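PAN2-PAN3 deadenylation complex catalytic subunit pan2 (PDB 4CZX) probably shortens the poly(A) tails of mRNA as catalytic subunit of the PAN deadenylase, and is represented here by its N-terminal WD40 domain. Local coordinates at residues L114-F119 / S157-S162; W188-A193 / I205-G210; F194-D199 / A246-M251; V240-L245 / A259-Q264. All coordinates share one frame; numbering follows the deposited sequence.

How the contacts relate
Four contacts follow the seams between successive blades of a seven-bladed beta-propeller. Contacts 1 and 3 join innermost strands of adjacent blades, about 13 Å apart between centres, and are tied directly by the salt bridge from Lys160 NZ to Asp199 OD1, 2.6 Å long. Contacts 2 and 4 lie farther out, each setting the end of one blade's outer strand and the loop after it against the second strand of the next. Contact 2 is about 8 Å from contact 3 and contact 4 about 9 Å, centre to centre, and backbone bonds link both to it. Bound MES, probably from the crystallisation liquor, lies near Ser157 of contact 1, and MES is also near Asn196 of contact 3.

Contact 1 of 4, residues L114-F119 / S157-S162; sequences LRAMSF and SFLKMS
The rings of Phe119 and Phe158 do not carry this seam: Phe119 meets Met161 through its CB, 4.3 Å from Met161 CB, while its side chain also packs on Ile127, and the Phe158 ring reaches Asn196 and Asp197 of the following blade. The guanidinium of Arg115 also leads away, into a cation-pi contact with Trp132 and a salt bridge with Asp113. Ala116, Ser118 and Leu159 make most of the side-chain contact. Ala116 CB rests 3.6 Å from Leu159 N, and Leu159, its CG beside the backbone N (chi1 -64°), brings CD1 to 3.7 Å from Ala116 O. Further along, Ser118 CB lies against Leu159 CB at 3.6 Å, while Ser118 OG donates to the carbonyl of the next residue, Phe119 O.

Strands 114-119 and 158-161 run parallel within 6°, their axes 5.0 Å apart, as first strands of neighbouring WD40 blades, in predicted repeats WD 3 and WD 4. One water accepts from both Phe119 N and Met161 N, at 3.2 and 3.0 Å respectively. Met117 O and Leu159 O, 3.3 Å apart, are both acceptors and cannot bond to each other; without direct hydrogen bonds between the segments, this contact rests on apolar packing and bridging water.

Contact 2 of 4, residues W188-A193 / I205-G210; sequences WQAHGA and IVTCGG
His191 reaches from the loop after strand 184-189 onto the backbone of strand 205-210, and most of its side-chain atoms lie against that strand. Its CB sits 3.7 Å from Gly210 O. With CG beside the backbone N (chi1 -53°), the imidazole lies flat on the backbone of Gly209, which has no side chain there; Gly209 CA makes a CH-pi contact 3.6 Å from the ring centroid, and CE1 comes to 3.2 Å from Gly209 N. ND1 is hydrogen-bonded to Asp223, while at the tip NE2 shares a hydrogen bond of 2.8 Å with Thr207 OG1, met near the ring plane but bent, at 136°.

A histidine in the loop between blades, a threonine on the second strand and an aspartate in the loop before the third strand make a chain of hydrogen bonds consistent with the polar network that stiffens WD40 blades. With alanine in place of His191, Thr207 OG1 and Asp223 would probably each lose this mate, and a gap would be likely to open over Gly209.

Two further contacts flank the histidine. After it, Ala193 N donates to Gly210 O at 2.9 Å, in the carbonyl plane and fairly straight at 158°. Before it, on the outer strand of the preceding blade, Trp188 extends its ring so that CZ3 touches Ile205 CG2 at 3.9 Å and Thr207 CG2 at 4.0 Å.

Contact 3 of 4, residues F194-D199 / A246-M251; sequences FINDLD and AAHVRM
Asp197 to Asp199 and His248 to Met251 run side by side in the same direction, 6° from parallel with axes 6.2 Å apart, each strand beginning at a classic beta bulge. The aspartate side chains bridge the space that a backbone ladder would otherwise fill. Asp197 stretches across with CG anti to the backbone N (chi1 -156°). Its OD1 takes a salt bridge from Arg250 NH1 at 2.9 Å, on the syn side and at the guanidinium edge, the two flat groups standing 71° apart. Its OD2 accepts from Val249 N at 3.1 Å, met from above the carboxylate plane, and more weakly from His248 ND1. Arg250 NH1 also gives to Val249 O, and a water joins Arg250 NH2 to Asp197 OD1, so the guanidinium is held against turning. Two residues on, Asp199 OD2 receives Met251 N at 2.7 Å on its anti side. At the bulged end Asn196 ND2 donates to Ala247 O at 2.9 Å.

The charges are shared with further blades: Asp199 OD1 pairs with Lys160 of the preceding one, and Arg250 NE with Asp294 on strand 290-295 of the following one. Behind these innermost propeller strands, Val249 packs between strands 204-210 and 258-262.

Contact 4 of 4, residues V240-L245 / A259-Q264; sequences VPFAPL and AIVVNQ
Leu245 O, facing Asn263, accepts from a water 2.7 Å away that in turn accepts from Gln264 N, and it also receives a CA-H...O contact from Asn263 CA at 3.5 Å. This carbonyl ends a type I beta turn, Phe242 to Leu245, which carries the chain of the WD40 propeller from the outer strand of one blade toward the inner strand of the next. The turn sets Phe242 against the second strand of that next blade. Its ring, placed by CG anti to the backbone N (chi1 -167°), is enclosed: Val261 CG1 stands over the centre of one face, 3.4 Å from the centroid in a CH-pi contact, and on the opposite face Pro244 CD lies 4.1 Å from the ring plane, over its centre. At the ring edge, CE2 lies 3.7 Å from Asn263 CB, and His269 adds an edge-to-face contact. If a serine stood in place of Phe242, Val261 CG1 and Pro244 would probably lose the ring that fills the space between them, leaving a gap under the turn.

The amide of Asn263 is held at both ends. OD1 accepts from Gln267 N, while ND2 donates to Pro244 O at 3.1 Å and 165°, with that oxygen in the amide plane but the nitrogen tilted from the carbonyl plane.

Contact 1 of 4, residues L114-F119 / S157-S162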
loop_
_atom_site.group_PDB
_atom_site.type_symbol
_atom_site.label_atom_id
_atom_site.label_comp_id
_atom_site.label_asym_id
_atom_site.label_seq_id
_atom_site.Cartn_x
_atom_site.Cartn_y
_atom_site.Cartn_z
ATOM N N LEU A 114 -8.204 -30.747 0.383
ATOM C CA LEU A 114 -7.877 -31.491 -0.836
ATOM C C LEU A 114 -6.396 -31.811 -0.898
ATOM O O LEU A 114 -5.580 -30.986 -0.502
ATOM C CB LEU A 114 -8.260 -30.684 -2.081
ATOM C CG LEU A 114 -9.720 -30.265 -2.233
ATOM C CD1 LEU A 114 -9.859 -29.457 -3.513
ATOM C CD2 LEU A 114 -10.613 -31.486 -2.275
ATOM N N ARG A 115 -6.048 -32.989 -1.416
ATOM C CA ARG A 115 -4.650 -33.416 -1.489
ATOM C C ARG A 115 -4.246 -33.962 -2.850
ATOM O O ARG A 115 -3.051 -34.061 -3.164
ATOM C CB ARG A 115 -4.371 -34.498 -0.435
ATOM C CG ARG A 115 -4.528 -34.030 1.016
ATOM C CD ARG A 115 -3.538 -32.929 1.369
ATOM N NE ARG A 115 -3.726 -32.517 2.769
ATOM C CZ ARG A 115 -3.131 -33.096 3.812
ATOM N NH1 ARG A 115 -2.285 -34.109 3.635
ATOM N NH2 ARG A 115 -3.380 -32.661 5.049
ATOM N N ALA A 116 -5.239 -34.338 -3.653
ATOM C CA ALA A 116 -4.970 -35.104 -4.846
ATOM C C ALA A 116 -6.042 -34.930 -5.897
ATOM O O ALA A 116 -7.220 -34.736 -5.598
ATOM C CB ALA A 116 -4.836 -36.605 -4.497
ATOM N N MET A 117 -5.625 -35.051 -7.139
ATOM C CA MET A 117 -6.596 -35.158 -8.211
ATOM C C MET A 117 -6.075 -35.945 -9.385
ATOM O O MET A 117 -4.860 -36.123 -9.554
ATOM C CB MET A 117 -7.007 -33.786 -8.668
ATOM C CG MET A 117 -5.886 -33.060 -9.180
ATOM S SD MET A 117 -6.607 -31.528 -9.701
ATOM C CE MET A 117 -5.097 -30.828 -10.021
ATOM N N SER A 118 -7.006 -36.406 -10.205
ATOM C CA SER A 118 -6.672 -37.228 -11.358
ATOM C C SER A 118 -7.700 -37.039 -12.453
ATOM O O SER A 118 -8.798 -36.541 -12.211
ATOM C CB SER A 118 -6.607 -38.711 -10.968
ATOM O OG SER A 118 -7.912 -39.225 -10.745
ATOM N N PHE A 119 -7.354 -37.463 -13.656
ATOM C CA PHE A 119 -8.349 -37.573 -14.702
ATOM C C PHE A 119 -9.226 -38.786 -14.414
ATOM O O PHE A 119 -8.977 -39.536 -13.461
ATOM C CB PHE A 119 -7.671 -37.648 -16.071
ATOM C CG PHE A 119 -6.869 -36.416 -16.390
ATOM C CD1 PHE A 119 -7.512 -35.212 -16.635
ATOM C CD2 PHE A 119 -5.482 -36.450 -16.410
ATOM C CE1 PHE A 119 -6.790 -34.059 -16.907
ATOM C CE2 PHE A 119 -4.753 -35.302 -16.675
ATOM C CZ PHE A 119 -5.410 -34.104 -16.936
ATOM N N SER A 157 -4.252 -39.476 -0.413
ATOM C CA SER A 157 -3.083 -38.616 -0.605
ATOM C C SER A 157 -2.632 -38.487 -2.063
ATOM O O SER A 157 -1.951 -37.522 -2.409
ATOM C CB SER A 157 -1.906 -39.125 0.230
ATOM O OG SER A 157 -2.234 -39.119 1.613
ATOM N N PHE A 158 -2.974 -39.480 -2.885
ATOM C CA PHE A 158 -2.638 -39.506 -4.316
ATOM C C PHE A 158 -3.782 -40.096 -5.117
ATOM O O PHE A 158 -4.473 -41.014 -4.650
ATOM C CB PHE A 158 -1.392 -40.356 -4.624
ATOM C CG PHE A 158 -0.127 -39.851 -4.012
ATOM C CD1 PHE A 158 0.259 -40.278 -2.755
ATOM C CD2 PHE A 158 0.702 -38.990 -4.707
ATOM C CE1 PHE A 158 1.431 -39.820 -2.181
ATOM C CE2 PHE A 158 1.878 -38.536 -4.136
ATOM C CZ PHE A 158 2.246 -38.958 -2.879
ATOM N N LEU A 159 -3.934 -39.589 -6.337
ATOM C CA LEU A 159 -4.849 -40.127 -7.341
ATOM C C LEU A 159 -4.149 -40.085 -8.687
ATOM O O LEU A 159 -3.531 -39.079 -9.021
ATOM C CB LEU A 159 -6.147 -39.309 -7.410
ATOM C CG LEU A 159 -7.064 -39.278 -6.182
ATOM C CD1 LEU A 159 -8.152 -38.219 -6.361
ATOM C CD2 LEU A 159 -7.699 -40.643 -5.996
ATOM N N LYS A 160 -4.221 -41.166 -9.460
ATOM C CA LYS A 160 -3.770 -41.096 -10.848
ATOM C C LYS A 160 -4.508 -42.099 -11.719
ATOM O O LYS A 160 -4.665 -43.271 -11.360
ATOM C CB LYS A 160 -2.250 -41.309 -10.956
ATOM C CG LYS A 160 -1.743 -41.301 -12.410
ATOM C CD LYS A 160 -0.248 -41.002 -12.512
ATOM C CE LYS A 160 0.266 -41.162 -13.952
ATOM N NZ LYS A 160 1.708 -40.773 -14.070
ATOM N N MET A 161 -4.964 -41.609 -12.868
ATOM C CA MET A 161 -5.667 -42.408 -13.847
ATOM C C MET A 161 -4.707 -43.072 -14.821
ATOM O O MET A 161 -3.874 -42.405 -15.424
ATOM C CB MET A 161 -6.658 -41.520 -14.615
ATOM C CG MET A 161 -7.375 -42.216 -15.744
ATOM S SD MET A 161 -8.405 -43.601 -15.217
ATOM C CE MET A 161 -9.022 -44.140 -16.823
ATOM N N SER A 162 -4.808 -44.389 -14.946
ATOM C CA SER A 162 -4.138 -45.106 -16.025
ATOM C C SER A 162 -5.181 -45.974 -16.691
ATOM O O SER A 162 -5.962 -45.493 -17.514
ATOM C CB SER A 162 -2.961 -45.944 -15.514
ATOM O OG SER A 162 -3.327 -46.748 -14.398
HETATM O O HOH W 1 -1.409 -35.780 -4.572
HETATM O O HOH W 2 -4.458 -38.769 -13.681
#

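Contact 2 of 4, residues W188-A193 / I205-G210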
loop_
_atom_site.group_PDB
_atom_site.type_symbol
_atom_site.label_atom_id
_atom_site.label_comp_id
_atom_site.label_asym_id
_atom_site.label_seq_id
_atom_site.Cartn_x
_atom_site.Cartn_y
_atom_site.Cartn_z
ATOM N N TRP A 188 -5.467 -52.755 -2.148
ATOM C CA TRP A 188 -4.133 -53.335 -2.095
ATOM C C TRP A 188 -3.370 -52.770 -0.901
ATOM O O TRP A 188 -3.258 -51.554 -0.754
ATOM C CB TRP A 188 -3.402 -53.044 -3.415
ATOM C CG TRP A 188 -1.958 -53.449 -3.490
ATOM C CD1 TRP A 188 -1.398 -54.616 -3.040
ATOM C CD2 TRP A 188 -0.891 -52.686 -4.060
ATOM N NE1 TRP A 188 -0.046 -54.618 -3.294
ATOM C CE2 TRP A 188 0.289 -53.444 -3.921
ATOM C CE3 TRP A 188 -0.818 -51.425 -4.673
ATOM C CZ2 TRP A 188 1.527 -52.988 -4.372
ATOM C CZ3 TRP A 188 0.413 -50.973 -5.118
ATOM C CH2 TRP A 188 1.571 -51.752 -4.959
ATOM N N GLN A 189 -2.855 -53.644 -0.043
ATOM C CA GLN A 189 -2.080 -53.181 1.107
ATOM C C GLN A 189 -0.638 -52.932 0.679
ATOM O O GLN A 189 0.158 -53.862 0.586
ATOM C CB GLN A 189 -2.128 -54.193 2.249
ATOM C CG GLN A 189 -1.479 -53.675 3.512
ATOM C CD GLN A 189 -2.322 -52.628 4.187
ATOM O OE1 GLN A 189 -3.487 -52.871 4.502
ATOM N NE2 GLN A 189 -1.750 -51.446 4.402
ATOM N N ALA A 190 -0.300 -51.679 0.406
ATOM C CA ALA A 190 1.022 -51.372 -0.125
ATOM C C ALA A 190 2.039 -51.189 0.995
ATOM O O ALA A 190 3.060 -51.875 1.032
ATOM C CB ALA A 190 0.962 -50.131 -1.010
ATOM N N HIS A 191 1.768 -50.265 1.909
ATOM C CA HIS A 191 2.683 -50.023 3.018
ATOM C C HIS A 191 1.919 -49.930 4.333
ATOM O O HIS A 191 0.696 -49.832 4.341
ATOM C CB HIS A 191 3.498 -48.751 2.760
ATOM C CG HIS A 191 4.198 -48.756 1.437
ATOM N ND1 HIS A 191 5.517 -49.133 1.291
ATOM C CD2 HIS A 191 3.753 -48.454 0.192
ATOM C CE1 HIS A 191 5.855 -49.058 0.015
ATOM N NE2 HIS A 191 4.802 -48.652 -0.673
ATOM N N GLY A 192 2.645 -49.984 5.445
ATOM C CA GLY A 192 2.024 -50.073 6.749
ATOM C C GLY A 192 1.214 -48.872 7.217
ATOM O O GLY A 192 0.163 -49.053 7.822
ATOM N N ALA A 193 1.691 -47.654 6.958
ATOM C CA ALA A 193 1.013 -46.456 7.471
ATOM C C ALA A 193 0.905 -45.319 6.462
ATOM O O ALA A 193 -0.002 -44.480 6.563
ATOM C CB ALA A 193 1.722 -45.945 8.721
ATOM N N ILE A 205 0.996 -50.616 -10.974
ATOM C CA ILE A 205 1.123 -49.593 -9.940
ATOM C C ILE A 205 2.446 -49.783 -9.210
ATOM O O ILE A 205 2.859 -50.921 -8.954
ATOM C CB ILE A 205 -0.004 -49.642 -8.897
ATOM C CG1 ILE A 205 -1.365 -49.873 -9.555
ATOM C CG2 ILE A 205 0.018 -48.364 -8.027
ATOM C CD1 ILE A 205 -2.483 -50.044 -8.541
ATOM N N VAL A 206 3.110 -48.677 -8.886
ATOM C CA VAL A 206 4.304 -48.726 -8.052
ATOM C C VAL A 206 4.192 -47.683 -6.936
ATOM O O VAL A 206 3.711 -46.568 -7.152
ATOM C CB VAL A 206 5.599 -48.502 -8.869
ATOM C CG1 VAL A 206 5.977 -49.757 -9.647
ATOM C CG2 VAL A 206 5.458 -47.276 -9.798
ATOM N N THR A 207 4.601 -48.053 -5.724
ATOM C CA THR A 207 4.518 -47.118 -4.608
ATOM C C THR A 207 5.758 -47.141 -3.741
ATOM O O THR A 207 6.474 -48.151 -3.680
ATOM C CB THR A 207 3.304 -47.392 -3.678
ATOM O OG1 THR A 207 3.447 -48.683 -3.068
ATOM C CG2 THR A 207 1.982 -47.301 -4.445
ATOM N N CYS A 208 5.990 -46.012 -3.077
ATOM C CA CYS A 208 6.975 -45.897 -2.010
ATOM C C CYS A 208 6.247 -45.508 -0.727
ATOM O O CYS A 208 5.264 -44.786 -0.773
ATOM C CB CYS A 208 8.028 -44.838 -2.350
ATOM S SG CYS A 208 8.921 -45.147 -3.873
ATOM N N GLY A 209 6.715 -45.979 0.421
ATOM C CA GLY A 209 6.048 -45.612 1.653
ATOM C C GLY A 209 6.739 -46.221 2.855
ATOM O O GLY A 209 7.903 -46.627 2.760
ATOM N N GLY A 210 6.024 -46.289 3.974
ATOM C CA GLY A 210 6.583 -46.849 5.200
ATOM C C GLY A 210 5.552 -47.342 6.199
ATOM O O GLY A 210 4.343 -47.161 6.015
#

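Contact 3 of 4, residues F194-D199 / A246-M251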
loop_
_atom_site.group_PDB
_atom_site.type_symbol
_atom_site.label_atom_id
_atom_site.label_comp_id
_atom_site.label_asym_id
_atom_site.label_seq_id
_atom_site.Cartn_x
_atom_site.Cartn_y
_atom_site.Cartn_z
ATOM N N PHE A 194 1.845 -45.242 5.526
ATOM C CA PHE A 194 1.803 -44.158 4.543
ATOM C C PHE A 194 2.441 -44.524 3.219
ATOM O O PHE A 194 3.297 -45.400 3.121
ATOM C CB PHE A 194 2.483 -42.882 5.078
ATOM C CG PHE A 194 3.980 -42.985 5.189
ATOM C CD1 PHE A 194 4.565 -43.537 6.333
ATOM C CD2 PHE A 194 4.802 -42.525 4.172
ATOM C CE1 PHE A 194 5.947 -43.639 6.442
ATOM C CE2 PHE A 194 6.180 -42.625 4.270
ATOM C CZ PHE A 194 6.758 -43.187 5.410
ATOM N N ILE A 195 2.017 -43.781 2.215
ATOM C CA ILE A 195 2.544 -43.858 0.869
ATOM C C ILE A 195 3.159 -42.496 0.583
ATOM O O ILE A 195 2.476 -41.488 0.669
ATOM C CB ILE A 195 1.434 -44.207 -0.122
ATOM C CG1 ILE A 195 1.097 -45.704 0.011
ATOM C CG2 ILE A 195 1.849 -43.873 -1.564
ATOM C CD1 ILE A 195 -0.179 -46.124 -0.662
ATOM N N ASN A 196 4.460 -42.469 0.311
ATOM C CA ASN A 196 5.159 -41.228 0.009
ATOM C C ASN A 196 5.082 -40.865 -1.486
ATOM O O ASN A 196 5.308 -39.714 -1.876
ATOM C CB ASN A 196 6.626 -41.335 0.437
ATOM C CG ASN A 196 7.303 -39.985 0.497
ATOM O OD1 ASN A 196 6.778 -39.059 1.100
ATOM N ND2 ASN A 196 8.452 -39.855 -0.151
ATOM N N ASP A 197 4.773 -41.858 -2.314
ATOM C CA ASP A 197 4.721 -41.657 -3.758
ATOM C C ASP A 197 3.961 -42.792 -4.432
ATOM O O ASP A 197 4.009 -43.945 -3.993
ATOM C CB ASP A 197 6.135 -41.560 -4.348
ATOM C CG ASP A 197 6.170 -40.787 -5.681
ATOM O OD1 ASP A 197 5.092 -40.413 -6.187
ATOM O OD2 ASP A 197 7.278 -40.538 -6.206
ATOM N N LEU A 198 3.277 -42.458 -5.521
ATOM C CA LEU A 198 2.569 -43.437 -6.331
ATOM C C LEU A 198 2.702 -43.050 -7.800
ATOM O O LEU A 198 2.552 -41.882 -8.150
ATOM C CB LEU A 198 1.084 -43.522 -5.928
ATOM C CG LEU A 198 0.231 -44.520 -6.746
ATOM C CD1 LEU A 198 -0.888 -45.138 -5.911
ATOM C CD2 LEU A 198 -0.363 -43.900 -8.015
ATOM N N ASP A 199 2.991 -44.028 -8.650
ATOM C CA ASP A 199 2.869 -43.830 -10.092
ATOM C C ASP A 199 2.206 -45.056 -10.681
ATOM O O ASP A 199 2.159 -46.114 -10.046
ATOM C CB ASP A 199 4.229 -43.571 -10.755
ATOM C CG ASP A 199 4.086 -42.894 -12.123
ATOM O OD1 ASP A 199 2.979 -42.392 -12.409
ATOM O OD2 ASP A 199 5.064 -42.867 -12.895
ATOM N N ALA A 246 13.434 -46.539 -0.567
ATOM C CA ALA A 246 12.737 -45.958 -1.720
ATOM C C ALA A 246 11.807 -44.835 -1.315
ATOM O O ALA A 246 10.830 -45.062 -0.606
ATOM C CB ALA A 246 11.968 -47.027 -2.458
ATOM N N ALA A 247 12.111 -43.632 -1.797
ATOM C CA ALA A 247 11.361 -42.431 -1.446
ATOM C C ALA A 247 10.410 -42.025 -2.573
ATOM O O ALA A 247 9.280 -41.600 -2.314
ATOM C CB ALA A 247 12.319 -41.297 -1.119
ATOM N N HIS A 248 10.877 -42.147 -3.815
ATOM C CA HIS A 248 10.068 -41.774 -4.975
ATOM C C HIS A 248 10.234 -42.760 -6.111
ATOM O O HIS A 248 11.254 -43.464 -6.208
ATOM C CB HIS A 248 10.425 -40.364 -5.458
ATOM C CG HIS A 248 10.375 -39.345 -4.366
ATOM N ND1 HIS A 248 9.194 -38.800 -3.913
ATOM C CD2 HIS A 248 11.357 -38.818 -3.603
ATOM C CE1 HIS A 248 9.453 -37.977 -2.912
ATOM N NE2 HIS A 248 10.758 -37.967 -2.709
ATOM N N VAL A 249 9.215 -42.808 -6.964
ATOM C CA VAL A 249 9.205 -43.717 -8.090
ATOM C C VAL A 249 8.367 -43.147 -9.234
ATOM O O VAL A 249 7.329 -42.508 -9.024
ATOM C CB VAL A 249 8.670 -45.117 -7.687
ATOM C CG1 VAL A 249 7.187 -45.048 -7.313
ATOM C CG2 VAL A 249 8.927 -46.145 -8.783
ATOM N N ARG A 250 8.862 -43.357 -10.445
ATOM C CA ARG A 250 8.115 -43.044 -11.653
ATOM C C ARG A 250 8.280 -44.183 -12.635
ATOM O O ARG A 250 9.376 -44.727 -12.773
ATOM C CB ARG A 250 8.598 -41.743 -12.299
ATOM C CG ARG A 250 8.231 -40.476 -11.542
ATOM C CD ARG A 250 6.735 -40.216 -11.599
ATOM N NE ARG A 250 6.360 -38.958 -10.943
ATOM C CZ ARG A 250 5.864 -38.871 -9.715
ATOM N NH1 ARG A 250 5.709 -39.959 -8.961
ATOM N NH2 ARG A 250 5.538 -37.686 -9.228
ATOM N N MET A 251 7.195 -44.531 -13.322
ATOM C CA MET A 251 7.282 -45.456 -14.450
ATOM C C MET A 251 7.971 -44.747 -15.601
ATOM O O MET A 251 7.715 -43.564 -15.852
ATOM C CB MET A 251 5.899 -45.936 -14.890
ATOM C CG MET A 251 5.193 -46.797 -13.860
ATOM S SD MET A 251 6.100 -48.310 -13.482
ATOM C CE MET A 251 6.114 -49.170 -15.063
HETATM O O HOH W 3 6.243 -38.231 -3.797
HETATM O O HOH W 4 4.335 -37.569 -6.497
#

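Contact 4 of 4, residues V240-L245 / A259-Q264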
loop_
_atom_site.group_PDB
_atom_site.type_symbol
_atom_site.label_atom_id
_atom_site.label_comp_id
_atom_site.label_asym_id
_atom_site.label_seq_id
_atom_site.Cartn_x
_atom_site.Cartn_y
_atom_site.Cartn_z
ATOM N N VAL A 240 10.194 -54.577 -5.652
ATOM C CA VAL A 240 11.530 -54.287 -6.151
ATOM C C VAL A 240 12.450 -53.888 -5.000
ATOM O O VAL A 240 12.256 -52.838 -4.371
ATOM C CB VAL A 240 11.515 -53.167 -7.206
ATOM C CG1 VAL A 240 12.938 -52.821 -7.640
ATOM C CG2 VAL A 240 10.675 -53.579 -8.406
ATOM N N PRO A 241 13.458 -54.725 -4.719
ATOM C CA PRO A 241 14.404 -54.442 -3.634
ATOM C C PRO A 241 15.148 -53.138 -3.875
ATOM O O PRO A 241 15.634 -52.904 -4.980
ATOM C CB PRO A 241 15.366 -55.635 -3.681
ATOM C CG PRO A 241 14.625 -56.708 -4.428
ATOM C CD PRO A 241 13.779 -55.982 -5.420
ATOM N N PHE A 242 15.223 -52.293 -2.855
ATOM C CA PHE A 242 15.888 -51.012 -2.990
ATOM C C PHE A 242 16.501 -50.614 -1.646
ATOM O O PHE A 242 15.927 -49.818 -0.895
ATOM C CB PHE A 242 14.899 -49.952 -3.488
ATOM C CG PHE A 242 15.547 -48.680 -3.939
ATOM C CD1 PHE A 242 16.220 -48.618 -5.147
ATOM C CD2 PHE A 242 15.482 -47.544 -3.156
ATOM C CE1 PHE A 242 16.808 -47.431 -5.568
ATOM C CE2 PHE A 242 16.066 -46.354 -3.573
ATOM C CZ PHE A 242 16.729 -46.294 -4.775
ATOM N N ALA A 243 17.668 -51.190 -1.358
ATOM C CA ALA A 243 18.370 -50.993 -0.086
ATOM C C ALA A 243 18.615 -49.531 0.310
ATOM O O ALA A 243 18.595 -49.215 1.500
ATOM C CB ALA A 243 19.700 -51.745 -0.110
ATOM N N PRO A 244 18.855 -48.626 -0.664
ATOM C CA PRO A 244 18.998 -47.227 -0.219
ATOM C C PRO A 244 17.729 -46.584 0.351
ATOM O O PRO A 244 17.805 -45.411 0.713
ATOM C CB PRO A 244 19.420 -46.495 -1.499
ATOM C CG PRO A 244 20.081 -47.561 -2.330
ATOM C CD PRO A 244 19.286 -48.794 -2.066
ATOM N N LEU A 245 16.629 -47.339 0.445
ATOM C CA LEU A 245 15.312 -46.871 0.916
ATOM C C LEU A 245 14.592 -46.050 -0.144
ATOM O O LEU A 245 15.054 -44.982 -0.543
ATOM C CB LEU A 245 15.414 -46.054 2.204
ATOM C CG LEU A 245 16.140 -46.807 3.317
ATOM C CD1 LEU A 245 16.063 -46.024 4.608
ATOM C CD2 LEU A 245 15.558 -48.221 3.463
ATOM N N ALA A 259 10.862 -49.118 -13.946
ATOM C CA ALA A 259 10.616 -48.085 -12.953
ATOM C C ALA A 259 11.894 -47.306 -12.661
ATOM O O ALA A 259 13.003 -47.843 -12.750
ATOM C CB ALA A 259 10.067 -48.694 -11.666
ATOM N N ILE A 260 11.722 -46.038 -12.313
ATOM C CA ILE A 260 12.823 -45.174 -11.933
ATOM C C ILE A 260 12.685 -44.877 -10.448
ATOM O O ILE A 260 11.735 -44.232 -10.045
ATOM C CB ILE A 260 12.813 -43.865 -12.729
ATOM C CG1 ILE A 260 12.833 -44.171 -14.232
ATOM C CG2 ILE A 260 13.997 -43.009 -12.343
ATOM C CD1 ILE A 260 12.471 -42.959 -15.099
ATOM N N VAL A 261 13.630 -45.365 -9.648
ATOM C CA VAL A 261 13.509 -45.332 -8.192
ATOM C C VAL A 261 14.566 -44.446 -7.550
ATOM O O VAL A 261 15.750 -44.538 -7.888
ATOM C CB VAL A 261 13.629 -46.747 -7.602
ATOM C CG1 VAL A 261 13.297 -46.726 -6.112
ATOM C CG2 VAL A 261 12.720 -47.697 -8.359
ATOM N N VAL A 262 14.143 -43.610 -6.604
ATOM C CA VAL A 262 15.003 -42.574 -6.065
ATOM C C VAL A 262 15.003 -42.604 -4.538
ATOM O O VAL A 262 13.946 -42.714 -3.920
ATOM C CB VAL A 262 14.548 -41.164 -6.536
ATOM C CG1 VAL A 262 15.574 -40.115 -6.144
ATOM C CG2 VAL A 262 14.315 -41.151 -8.049
ATOM N N ASN A 263 16.183 -42.496 -3.937
ATOM C CA ASN A 263 16.268 -42.378 -2.482
ATOM C C ASN A 263 16.535 -40.929 -2.082
ATOM O O ASN A 263 16.784 -40.074 -2.935
ATOM C CB ASN A 263 17.333 -43.347 -1.925
ATOM C CG ASN A 263 18.694 -42.705 -1.686
ATOM O OD1 ASN A 263 19.142 -41.829 -2.422
ATOM N ND2 ASN A 263 19.375 -43.175 -0.643
ATOM N N GLN A 264 16.485 -40.646 -0.785
ATOM C CA GLN A 264 16.548 -39.262 -0.331
ATOM C C GLN A 264 17.924 -38.619 -0.524
ATOM O O GLN A 264 18.050 -37.395 -0.470
ATOM C CB GLN A 264 16.124 -39.191 1.140
ATOM C CG GLN A 264 14.625 -39.447 1.309
ATOM C CD GLN A 264 14.132 -39.150 2.715
ATOM O OE1 GLN A 264 14.711 -39.608 3.695
ATOM N NE2 GLN A 264 13.054 -38.382 2.813
HETATM O O HOH W 5 15.398 -42.750 1.017
#